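Local coordinates for protein phospholyase (Arthrobacter aurescens, PDB 5G4I) that acts as a pyridoxal-phosphate-dependent phospholyase built on the class III transaminase scaffold and assigned to the breakdown of ethanolamine phosphate, at residues E122-A127 with S146-T151; A131-G136 with R304-F309; S255-T260 with K281-G286. All coordinates share one frame; numbering follows the deposited sequence.

Contact 1 (E122-A127 with S146-T151). With PLP (pyridoxal-5'-phosphate), chain C.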
loop_
_atom_site.group_PDB
_atom_site.type_symbol
_atom_site.label_atom_id
_atom_site.label_comp_id
_atom_site.label_asym_id
_atom_site.label_seq_id
_atom_site.Cartn_x
_atom_site.Cartn_y
_atom_site.Cartn_z
ATOM N N GLU A 122 -3.799 -2.781 1.924
ATOM C CA GLU A 122 -3.143 -3.784 1.010
ATOM C C GLU A 122 -3.330 -5.165 1.588
ATOM O O GLU A 122 -3.545 -6.155 0.802
ATOM C CB GLU A 122 -1.671 -3.476 0.720
ATOM C CG GLU A 122 -1.369 -2.337 -0.216
ATOM C CD GLU A 122 0.076 -2.396 -0.767
ATOM O OE1 GLU A 122 1.073 -2.692 0.005
ATOM O OE2 GLU A 122 0.266 -2.146 -2.031
ATOM N N ALA A 123 -3.219 -5.307 2.908
ATOM C CA ALA A 123 -3.349 -6.658 3.531
ATOM C C ALA A 123 -4.786 -7.197 3.343
ATOM O O ALA A 123 -5.000 -8.381 2.950
ATOM C CB ALA A 123 -2.919 -6.642 4.985
ATOM N N ASN A 124 -5.801 -6.418 3.683
ATOM C CA ASN A 124 -7.187 -6.901 3.560
ATOM C C ASN A 124 -7.556 -7.100 2.083
ATOM O O ASN A 124 -8.288 -8.090 1.778
ATOM C CB ASN A 124 -8.195 -5.953 4.245
ATOM C CG ASN A 124 -8.256 -6.107 5.745
ATOM O OD1 ASN A 124 -8.153 -7.238 6.249
ATOM N ND2 ASN A 124 -8.540 -5.039 6.454
ATOM N N GLU A 125 -7.113 -6.275 1.140
ATOM C CA GLU A 125 -7.325 -6.528 -0.293
ATOM C C GLU A 125 -6.782 -7.871 -0.657
ATOM O O GLU A 125 -7.482 -8.664 -1.365
ATOM C CB GLU A 125 -6.607 -5.419 -1.116
ATOM C CG GLU A 125 -6.745 -5.587 -2.610
ATOM C CD GLU A 125 -8.070 -5.238 -3.195
ATOM O OE1 GLU A 125 -8.964 -4.733 -2.499
ATOM O OE2 GLU A 125 -8.250 -5.477 -4.442
ATOM N N LEU A 126 -5.545 -8.190 -0.267
ATOM C CA LEU A 126 -4.924 -9.504 -0.605
ATOM C C LEU A 126 -5.659 -10.644 0.061
ATOM O O LEU A 126 -5.880 -11.703 -0.609
ATOM C CB LEU A 126 -3.426 -9.482 -0.250
ATOM C CG LEU A 126 -2.665 -10.778 -0.457
ATOM C CD1 LEU A 126 -2.672 -11.211 -1.897
ATOM C CD2 LEU A 126 -1.197 -10.592 0.040
ATOM N N ALA A 127 -6.000 -10.509 1.333
ATOM C CA ALA A 127 -6.752 -11.607 1.989
ATOM C C ALA A 127 -8.057 -11.908 1.280
ATOM O O ALA A 127 -8.407 -13.120 1.141
ATOM C CB ALA A 127 -6.965 -11.316 3.472
ATOM N N SER A 146 -18.854 -1.191 10.001
ATOM C CA SER A 146 -17.412 -1.576 9.952
ATOM C C SER A 146 -16.629 -0.825 8.896
ATOM O O SER A 146 -17.192 -0.234 7.956
ATOM C CB SER A 146 -17.253 -3.083 9.740
ATOM O OG SER A 146 -17.970 -3.555 8.650
ATOM N N TYR A 147 -15.297 -0.889 9.023
ATOM C CA TYR A 147 -14.383 -0.270 8.059
ATOM C C TYR A 147 -13.071 -1.079 7.993
ATOM O O TYR A 147 -12.398 -1.286 9.013
ATOM C CB TYR A 147 -14.095 1.203 8.378
ATOM C CG TYR A 147 -13.060 1.812 7.444
ATOM C CD1 TYR A 147 -13.367 2.100 6.130
ATOM C CD2 TYR A 147 -11.724 2.015 7.857
ATOM C CE1 TYR A 147 -12.453 2.590 5.236
ATOM C CE2 TYR A 147 -10.792 2.572 6.982
ATOM C CZ TYR A 147 -11.141 2.850 5.677
ATOM O OH TYR A 147 -10.214 3.333 4.785
ATOM N N HIS A 148 -12.764 -1.604 6.791
ATOM C CA HIS A 148 -11.584 -2.479 6.623
ATOM C C HIS A 148 -10.560 -1.975 5.600
ATOM O O HIS A 148 -9.541 -2.609 5.307
ATOM C CB HIS A 148 -12.092 -3.926 6.254
ATOM C CG HIS A 148 -12.909 -4.542 7.335
ATOM N ND1 HIS A 148 -12.382 -5.004 8.510
ATOM C CD2 HIS A 148 -14.257 -4.760 7.436
ATOM C CE1 HIS A 148 -13.349 -5.453 9.276
ATOM N NE2 HIS A 148 -14.502 -5.279 8.681
ATOM N N GLY A 149 -10.777 -0.786 5.034
ATOM C CA GLY A 149 -9.831 -0.139 4.128
ATOM C C GLY A 149 -10.439 0.529 2.894
ATOM O O GLY A 149 -11.668 0.655 2.776
ATOM N N ASN A 150 -9.532 0.995 1.998
ATOM C CA ASN A 150 -9.885 2.048 1.037
ATOM C C ASN A 150 -9.743 1.715 -0.465
ATOM O O ASN A 150 -9.762 2.633 -1.332
ATOM C CB ASN A 150 -9.064 3.277 1.419
ATOM C CG ASN A 150 -7.596 3.019 1.294
ATOM O OD1 ASN A 150 -7.140 2.201 0.483
ATOM N ND2 ASN A 150 -6.765 3.677 2.134
ATOM N N THR A 151 -9.544 0.444 -0.813
ATOM C CA THR A 151 -9.516 -0.058 -2.208
ATOM C C THR A 151 -10.964 -0.092 -2.775
ATOM O O THR A 151 -11.968 0.023 -2.019
ATOM C CB THR A 151 -8.858 -1.427 -2.353
ATOM O OG1 THR A 151 -9.696 -2.330 -1.605
ATOM C CG2 THR A 151 -7.406 -1.413 -1.834
HETATM N N1 PLP C . -8.882 -2.246 9.102
HETATM C C2 PLP C . -8.966 -1.681 10.330
HETATM C C2A PLP C . -9.682 -2.403 11.442
HETATM C C3 PLP C . -8.352 -0.354 10.585
HETATM O O3 PLP C . -8.422 0.233 11.812
HETATM C C4 PLP C . -7.662 0.307 9.455
HETATM C C4A PLP C . -7.020 1.632 9.611
HETATM C C5 PLP C . -7.641 -0.417 8.161
HETATM C C6 PLP C . -8.259 -1.661 8.064
HETATM C C5A PLP C . -6.957 0.191 6.958
HETATM O O4P PLP C . -5.625 0.563 7.305
HETATM P P PLP C . -4.749 1.480 6.313
HETATM O O1P PLP C . -5.281 2.875 6.541
HETATM O O2P PLP C . -3.329 1.271 6.783
HETATM O O3P PLP C . -5.041 0.917 4.943
#

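Contact 2 (A131-G136 with R304-F309)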
loop_
_atom_site.group_PDB
_atom_site.type_symbol
_atom_site.label_atom_id
_atom_site.label_comp_id
_atom_site.label_asym_id
_atom_site.label_seq_id
_atom_site.Cartn_x
_atom_site.Cartn_y
_atom_site.Cartn_z
ATOM N N ALA A 131 -8.910 -15.542 -0.603
ATOM C CA ALA A 131 -10.129 -16.253 -0.252
ATOM C C ALA A 131 -11.019 -16.489 -1.472
ATOM O O ALA A 131 -11.593 -17.633 -1.648
ATOM C CB ALA A 131 -10.896 -15.557 0.864
ATOM N N ARG A 132 -11.271 -15.456 -2.278
ATOM C CA ARG A 132 -12.208 -15.599 -3.493
ATOM C C ARG A 132 -11.631 -16.686 -4.401
ATOM O O ARG A 132 -12.417 -17.594 -4.908
ATOM C CB ARG A 132 -12.224 -14.222 -4.256
ATOM C CG ARG A 132 -13.353 -13.948 -5.133
ATOM C CD ARG A 132 -13.212 -12.582 -5.769
ATOM N NE ARG A 132 -13.071 -11.485 -4.819
ATOM C CZ ARG A 132 -11.980 -10.717 -4.633
ATOM N NH1 ARG A 132 -10.908 -10.871 -5.315
ATOM N NH2 ARG A 132 -12.076 -9.756 -3.703
ATOM N N GLN A 133 -10.338 -16.731 -4.663
ATOM C CA GLN A 133 -9.759 -17.758 -5.563
ATOM C C GLN A 133 -9.799 -19.152 -4.946
ATOM O O GLN A 133 -10.088 -20.179 -5.655
ATOM C CB GLN A 133 -8.296 -17.464 -5.912
ATOM C CG GLN A 133 -8.041 -16.146 -6.679
ATOM C CD GLN A 133 -6.635 -16.011 -7.238
ATOM O OE1 GLN A 133 -5.825 -16.986 -7.178
ATOM N NE2 GLN A 133 -6.282 -14.835 -7.766
ATOM N N HIS A 134 -9.572 -19.275 -3.637
ATOM C CA HIS A 134 -9.564 -20.591 -2.981
ATOM C C HIS A 134 -10.976 -21.203 -2.861
ATOM O O HIS A 134 -11.166 -22.414 -3.145
ATOM C CB HIS A 134 -9.026 -20.457 -1.532
ATOM C CG HIS A 134 -9.103 -21.731 -0.753
ATOM N ND1 HIS A 134 -10.053 -22.049 0.181
ATOM C CD2 HIS A 134 -8.306 -22.810 -0.877
ATOM C CE1 HIS A 134 -9.847 -23.307 0.613
ATOM N NE2 HIS A 134 -8.788 -23.784 -0.020
ATOM N N THR A 135 -11.970 -20.395 -2.499
ATOM C CA THR A 135 -13.325 -20.852 -2.217
ATOM C C THR A 135 -14.107 -21.047 -3.498
ATOM O O THR A 135 -15.108 -21.864 -3.496
ATOM C CB THR A 135 -14.087 -19.909 -1.309
ATOM O OG1 THR A 135 -14.356 -18.639 -1.929
ATOM C CG2 THR A 135 -13.412 -19.793 0.073
ATOM N N GLY A 136 -13.773 -20.315 -4.575
ATOM C CA GLY A 136 -14.652 -20.301 -5.767
ATOM C C GLY A 136 -15.971 -19.551 -5.565
ATOM O O GLY A 136 -16.888 -19.609 -6.434
ATOM N N ARG A 304 1.139 -20.833 -6.628
ATOM C CA ARG A 304 1.114 -21.701 -7.843
ATOM C C ARG A 304 0.217 -21.078 -8.918
ATOM O O ARG A 304 0.441 -21.374 -10.111
ATOM C CB ARG A 304 0.585 -23.123 -7.537
ATOM C CG ARG A 304 1.537 -24.005 -6.747
ATOM C CD ARG A 304 1.035 -25.484 -6.657
ATOM N NE ARG A 304 -0.402 -25.675 -6.406
ATOM C CZ ARG A 304 -0.972 -25.872 -5.207
ATOM N NH1 ARG A 304 -0.237 -25.899 -4.104
ATOM N NH2 ARG A 304 -2.296 -26.045 -5.099
ATOM N N HIS A 305 -0.816 -20.338 -8.548
ATOM C CA HIS A 305 -1.810 -19.805 -9.456
ATOM C C HIS A 305 -1.573 -18.340 -9.892
ATOM O O HIS A 305 -2.306 -17.872 -10.834
ATOM C CB HIS A 305 -3.203 -19.872 -8.778
ATOM C CG HIS A 305 -3.740 -21.254 -8.590
ATOM N ND1 HIS A 305 -4.796 -21.499 -7.729
ATOM C CD2 HIS A 305 -3.396 -22.433 -9.144
ATOM C CE1 HIS A 305 -5.074 -22.807 -7.777
ATOM N NE2 HIS A 305 -4.225 -23.390 -8.613
ATOM N N ASN A 306 -0.610 -17.605 -9.268
ATOM C CA ASN A 306 -0.403 -16.196 -9.593
ATOM C C ASN A 306 1.040 -15.823 -9.420
ATOM O O ASN A 306 1.679 -16.230 -8.435
ATOM C CB ASN A 306 -1.178 -15.261 -8.641
ATOM C CG ASN A 306 -2.700 -15.571 -8.572
ATOM O OD1 ASN A 306 -3.556 -14.945 -9.232
ATOM N ND2 ASN A 306 -3.038 -16.492 -7.667
ATOM N N MET A 307 1.571 -15.008 -10.346
ATOM C CA MET A 307 2.905 -14.436 -10.199
ATOM C C MET A 307 2.814 -13.159 -9.323
ATOM O O MET A 307 2.893 -12.010 -9.762
ATOM C CB MET A 307 3.571 -14.171 -11.580
ATOM C CG MET A 307 4.977 -13.626 -11.493
ATOM S SD MET A 307 6.087 -13.870 -10.062
ATOM C CE MET A 307 6.380 -12.077 -10.045
ATOM N N PHE A 308 2.548 -13.401 -8.040
ATOM C CA PHE A 308 2.275 -12.319 -7.077
ATOM C C PHE A 308 3.575 -11.670 -6.587
ATOM O O PHE A 308 4.479 -12.367 -6.092
ATOM C CB PHE A 308 1.435 -12.837 -5.859
ATOM C CG PHE A 308 1.135 -11.733 -4.845
ATOM C CD1 PHE A 308 0.165 -10.801 -5.123
ATOM C CD2 PHE A 308 1.922 -11.605 -3.697
ATOM C CE1 PHE A 308 -0.036 -9.707 -4.229
ATOM C CE2 PHE A 308 1.753 -10.500 -2.851
ATOM C CZ PHE A 308 0.798 -9.591 -3.137
ATOM N N PHE A 309 3.600 -10.319 -6.597
ATOM C CA PHE A 309 4.826 -9.571 -6.195
ATOM C C PHE A 309 4.372 -8.164 -5.765
ATOM O O PHE A 309 3.652 -7.504 -6.546
ATOM C CB PHE A 309 5.891 -9.553 -7.336
ATOM C CG PHE A 309 7.203 -8.868 -6.987
ATOM C CD1 PHE A 309 8.030 -9.348 -5.987
ATOM C CD2 PHE A 309 7.461 -7.639 -7.527
ATOM C CE1 PHE A 309 9.190 -8.639 -5.574
ATOM C CE2 PHE A 309 8.699 -6.941 -7.228
ATOM C CZ PHE A 309 9.524 -7.425 -6.245
HETATM O O HOH W 1 -5.430 -19.422 -5.906
#

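Contact 3 (S255-T260 with K281-G286). With PLP (pyridoxal-5'-phosphate), chain C.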
loop_
_atom_site.group_PDB
_atom_site.type_symbol
_atom_site.label_atom_id
_atom_site.label_comp_id
_atom_site.label_asym_id
_atom_site.label_seq_id
_atom_site.Cartn_x
_atom_site.Cartn_y
_atom_site.Cartn_z
ATOM N N SER A 255 -6.758 -4.547 17.031
ATOM C CA SER A 255 -6.670 -5.358 18.189
ATOM C C SER A 255 -5.346 -6.092 18.354
ATOM O O SER A 255 -5.180 -6.785 19.372
ATOM C CB SER A 255 -7.810 -6.388 18.222
ATOM O OG SER A 255 -7.809 -7.236 17.078
ATOM N N GLY A 256 -4.451 -6.020 17.378
ATOM C CA GLY A 256 -3.203 -6.832 17.406
ATOM C C GLY A 256 -2.064 -6.264 18.199
ATOM O O GLY A 256 -2.142 -5.198 18.861
ATOM N N PHE A 257 -0.939 -6.966 18.146
ATOM C CA PHE A 257 0.333 -6.525 18.787
ATOM C C PHE A 257 0.148 -6.305 20.293
ATOM O O PHE A 257 0.809 -5.456 20.942
ATOM C CB PHE A 257 1.023 -5.392 18.066
ATOM C CG PHE A 257 1.530 -5.797 16.682
ATOM C CD1 PHE A 257 0.662 -5.841 15.530
ATOM C CD2 PHE A 257 2.846 -6.240 16.518
ATOM C CE1 PHE A 257 1.141 -6.347 14.322
ATOM C CE2 PHE A 257 3.305 -6.740 15.300
ATOM C CZ PHE A 257 2.430 -6.796 14.217
ATOM N N GLY A 258 -0.711 -7.098 20.934
ATOM C CA GLY A 258 -0.867 -7.054 22.412
ATOM C C GLY A 258 -1.658 -5.934 22.982
ATOM O O GLY A 258 -1.844 -5.797 24.235
ATOM N N ARG A 259 -2.381 -5.220 22.115
ATOM C CA ARG A 259 -3.333 -4.139 22.540
ATOM C C ARG A 259 -4.345 -4.578 23.598
ATOM O O ARG A 259 -4.689 -3.801 24.498
ATOM C CB ARG A 259 -4.032 -3.590 21.313
ATOM C CG ARG A 259 -5.218 -2.596 21.519
ATOM C CD ARG A 259 -4.772 -1.302 22.128
ATOM N NE ARG A 259 -3.726 -0.621 21.385
ATOM C CZ ARG A 259 -3.221 0.555 21.824
ATOM N NH1 ARG A 259 -3.628 1.039 22.996
ATOM N NH2 ARG A 259 -2.191 1.131 21.203
ATOM N N THR A 260 -4.876 -5.785 23.456
ATOM C CA THR A 260 -5.904 -6.294 24.388
ATOM C C THR A 260 -5.314 -6.814 25.712
ATOM O O THR A 260 -6.134 -7.091 26.627
ATOM C CB THR A 260 -6.742 -7.487 23.795
ATOM O OG1 THR A 260 -5.929 -8.617 23.611
ATOM C CG2 THR A 260 -7.453 -7.114 22.466
ATOM N N LYS A 281 -1.316 -0.776 11.004
ATOM C CA LYS A 281 -1.107 0.358 11.952
ATOM C C LYS A 281 0.161 0.247 12.837
ATOM O O LYS A 281 1.214 0.841 12.484
ATOM C CB LYS A 281 -2.421 0.756 12.598
ATOM C CG LYS A 281 -3.360 1.555 11.668
ATOM C CD LYS A 281 -4.647 2.071 12.382
ATOM C CE LYS A 281 -5.632 2.941 11.484
ATOM N NZ LYS A 281 -6.621 1.972 10.938
ATOM N N PRO A 282 0.054 -0.306 14.089
ATOM C CA PRO A 282 1.268 -0.339 14.941
ATOM C C PRO A 282 2.530 -0.982 14.433
ATOM O O PRO A 282 3.614 -0.808 15.067
ATOM C CB PRO A 282 0.773 -1.179 16.184
ATOM C CG PRO A 282 -0.270 -2.070 15.554
ATOM C CD PRO A 282 -1.010 -1.133 14.674
ATOM N N MET A 283 2.432 -1.906 13.464
ATOM C CA MET A 283 3.517 -2.884 13.309
ATOM C C MET A 283 4.923 -2.375 13.060
ATOM O O MET A 283 5.929 -3.007 13.448
ATOM C CB MET A 283 3.171 -4.033 12.392
ATOM C CG MET A 283 3.308 -3.881 11.051
ATOM S SD MET A 283 2.539 -5.286 10.037
ATOM C CE MET A 283 3.590 -6.556 10.001
ATOM N N GLY A 284 5.059 -1.160 12.452
ATOM C CA GLY A 284 6.344 -0.496 12.227
ATOM C C GLY A 284 6.542 0.854 12.944
ATOM O O GLY A 284 7.408 1.641 12.554
ATOM N N ASN A 285 5.725 1.097 13.970
ATOM C CA ASN A 285 5.777 2.361 14.756
ATOM C C ASN A 285 5.408 3.624 13.974
ATOM O O ASN A 285 5.693 4.732 14.441
ATOM C CB ASN A 285 7.089 2.582 15.489
ATOM C CG ASN A 285 6.877 3.291 16.855
ATOM O OD1 ASN A 285 6.008 2.863 17.625
ATOM N ND2 ASN A 285 7.688 4.302 17.178
ATOM N N GLY A 286 4.897 3.442 12.767
ATOM C CA GLY A 286 4.681 4.561 11.775
ATOM C C GLY A 286 5.311 4.346 10.417
ATOM O O GLY A 286 4.939 5.034 9.448
HETATM N N1 PLP C . -8.882 -2.246 9.102
HETATM C C2 PLP C . -8.966 -1.681 10.330
HETATM C C2A PLP C . -9.682 -2.403 11.442
HETATM C C3 PLP C . -8.352 -0.354 10.585
HETATM O O3 PLP C . -8.422 0.233 11.812
HETATM C C4 PLP C . -7.662 0.307 9.455
HETATM C C4A PLP C . -7.020 1.632 9.611
HETATM C C5 PLP C . -7.641 -0.417 8.161
HETATM C C6 PLP C . -8.259 -1.661 8.064
HETATM C C5A PLP C . -6.957 0.191 6.958
HETATM O O4P PLP C . -5.625 0.563 7.305
HETATM P P PLP C . -4.749 1.480 6.313
HETATM O O1P PLP C . -5.281 2.875 6.541
HETATM O O2P PLP C . -3.329 1.271 6.783
HETATM O O3P PLP C . -5.041 0.917 4.943
#

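Contact 1 (E122-A127 with S146-T151)
Glu-125 OE1 is gripped by two hydroxyls: Thr-151 OG1 donates to it over 2.7 Å, and Ser-153 OG forms a second hydrogen bond from the start of helix 152-155. The threonine hydroxyl comes from above the carboxylate plane, 41° out of it. Glu-125 carries its CG anti to the backbone N and then bends at chi2 (75°), which brings the carboxylate round to Thr-151; CG2 of Thr-151 lies 4.1 Å from Glu-125 CB. The same Thr-151 OG1 accepts from Leu-154 N as the N-cap of helix 152-155, while Glu-125 OE2 reaches Thr-152 N of the second subunit, so one carboxylate joins two helix starts across the dimer. In this fold type I enzyme, helix 120-135 and the loop after strand 140-143 both line the cofactor pocket, and Asn-124 bridges them. Its ND2 donates to His-148 O at 2.9 Å, in the carbonyl plane and on a lone pair, with an N-H...O angle of 155°. ND2 also sits at the edge of the His-148 imidazole, 3.7 Å from His-148 CB. Asp-251 OD2 takes hydrogen bonds from both Asn-124 ND2 and His-148 ND1, an arrangement within the pocket that probably orients the Asp-251 carboxylate; Asn-124 OD1 pairs with Thr-278 OG1. His-148 O itself approaches C6 of pyridoxal phosphate to 3.2 Å.

Contact 2 (A131-G136 with R304-F309)
The last turn of helix 120-135 faces the C-terminal end of helix 296-305, and the backbones stay well separated: the nearest alpha carbons, Gln-133 CA and His-305 CA, are 9.1 Å apart. Gly-136 leaves the first helix with positive phi and Asn-306 leaves the second in an extended conformation. Side chains of the large, cofactor-binding domain span the gap, chiefly through a reciprocal amide-amide pair between Gln-133 and Asn-306. Asn-306 ND2 donates to Gln-133 OE1 at 2.9 Å, nearly straight (177°), in the carbonyl plane and on a lone pair. The return bond, Gln-133 NE2 to Asn-306 OD1, is 3.1 Å, and its donor is tilted from the carbonyl plane. The two amides come from opposite directions, Gln-133 extended beyond CG, and pair through O and N-H on each, their planes 34° apart. The pair ties the two orientations to each other; outside partners decide which is which. Asn-306 ND2 also donates to Phe-302 O in the helix that Asn-306 follows, Gln-133 NE2 also bonds Glu-165 OE2, and Asn-306 OD1 bonds His-164 N, both of the second subunit. The pair lies at the dimer interface. Beside it, CB of His-305 is 4.2 Å from Gln-133 OE1, and one water, in plane at the edge of the His-305 ring, donates to Gln-133 OE1 and hydrogen-bonds His-305 ND1, 2.8 Å from each of those two atoms.

Contact 3 (S255-T260 with K281-G286)
Phe-257 has the most surface buried here and lays its ring against Pro-282 and Met-283, the two residues that follow the cofactor lysine of this fold type I enzyme. It stands in a type I' beta turn, Gly-256 to Arg-259, in the loop between strands 247-251 and 276-279; the partner loop leads on from strand 276-279 to strand 290-294. With CG anti to the carbonyl carbon (chi1 -66°), the benzyl group reaches out of the turn toward the lysine loop. One ring face takes the Met-283 CA-H as a CH-pi contact, CA lying 4.3 Å from the ring centroid and 15° off its normal. The far end of the ring is in tight contact with the same residue, CZ coming to 3.4 Å from Met-283 CB and CE1 to 3.6 Å. Pro-282 meets the near side of the ring obliquely, its CG 3.9 Å from Phe-257 CD1. No hydrogen bond crosses between the loops, and the packing is wholly apolar; Trp-265 adds an edge-to-face ring contact, and Leu-103 and Leu-326 also touch the phenylalanine. An alanine here is likely to open a gap beside Met-283 CB and Pro-282 CG, leaving the loop just after Lys-281 less firmly backed. That loop carries the internal aldimine: Lys-281 reaches away from the phenylalanine, extended through chi3 and bent only at chi4, to a covalent 1.4 Å bond between NZ and C4A of the cofactor, and the same NZ makes a weak hydrogen bond of 2.7 Å to cofactor O3.

All three contacts belong to the domain built round the seven-stranded sheet that includes strands 140-143, 247-251 and 276-279. Contacts 1 and 2 share helix 120-135, with centres about 16 Å apart, and they touch where Leu-126 packs on Phe-308; their segments interleave along the chain. Contact 3 comes after contact 1 has closed and falls between the two segments of contact 2 in sequence, though their centres are about 27 Å apart. Contacts 1 and 3, also about 16 Å apart between centres, do not touch but meet the same cofactor, contact 1 beside its pyridine ring and contact 3 through the aldimine. Helix 120-135 therefore runs from the cofactor pocket to the subunit interface, and each contact reaches the second subunit.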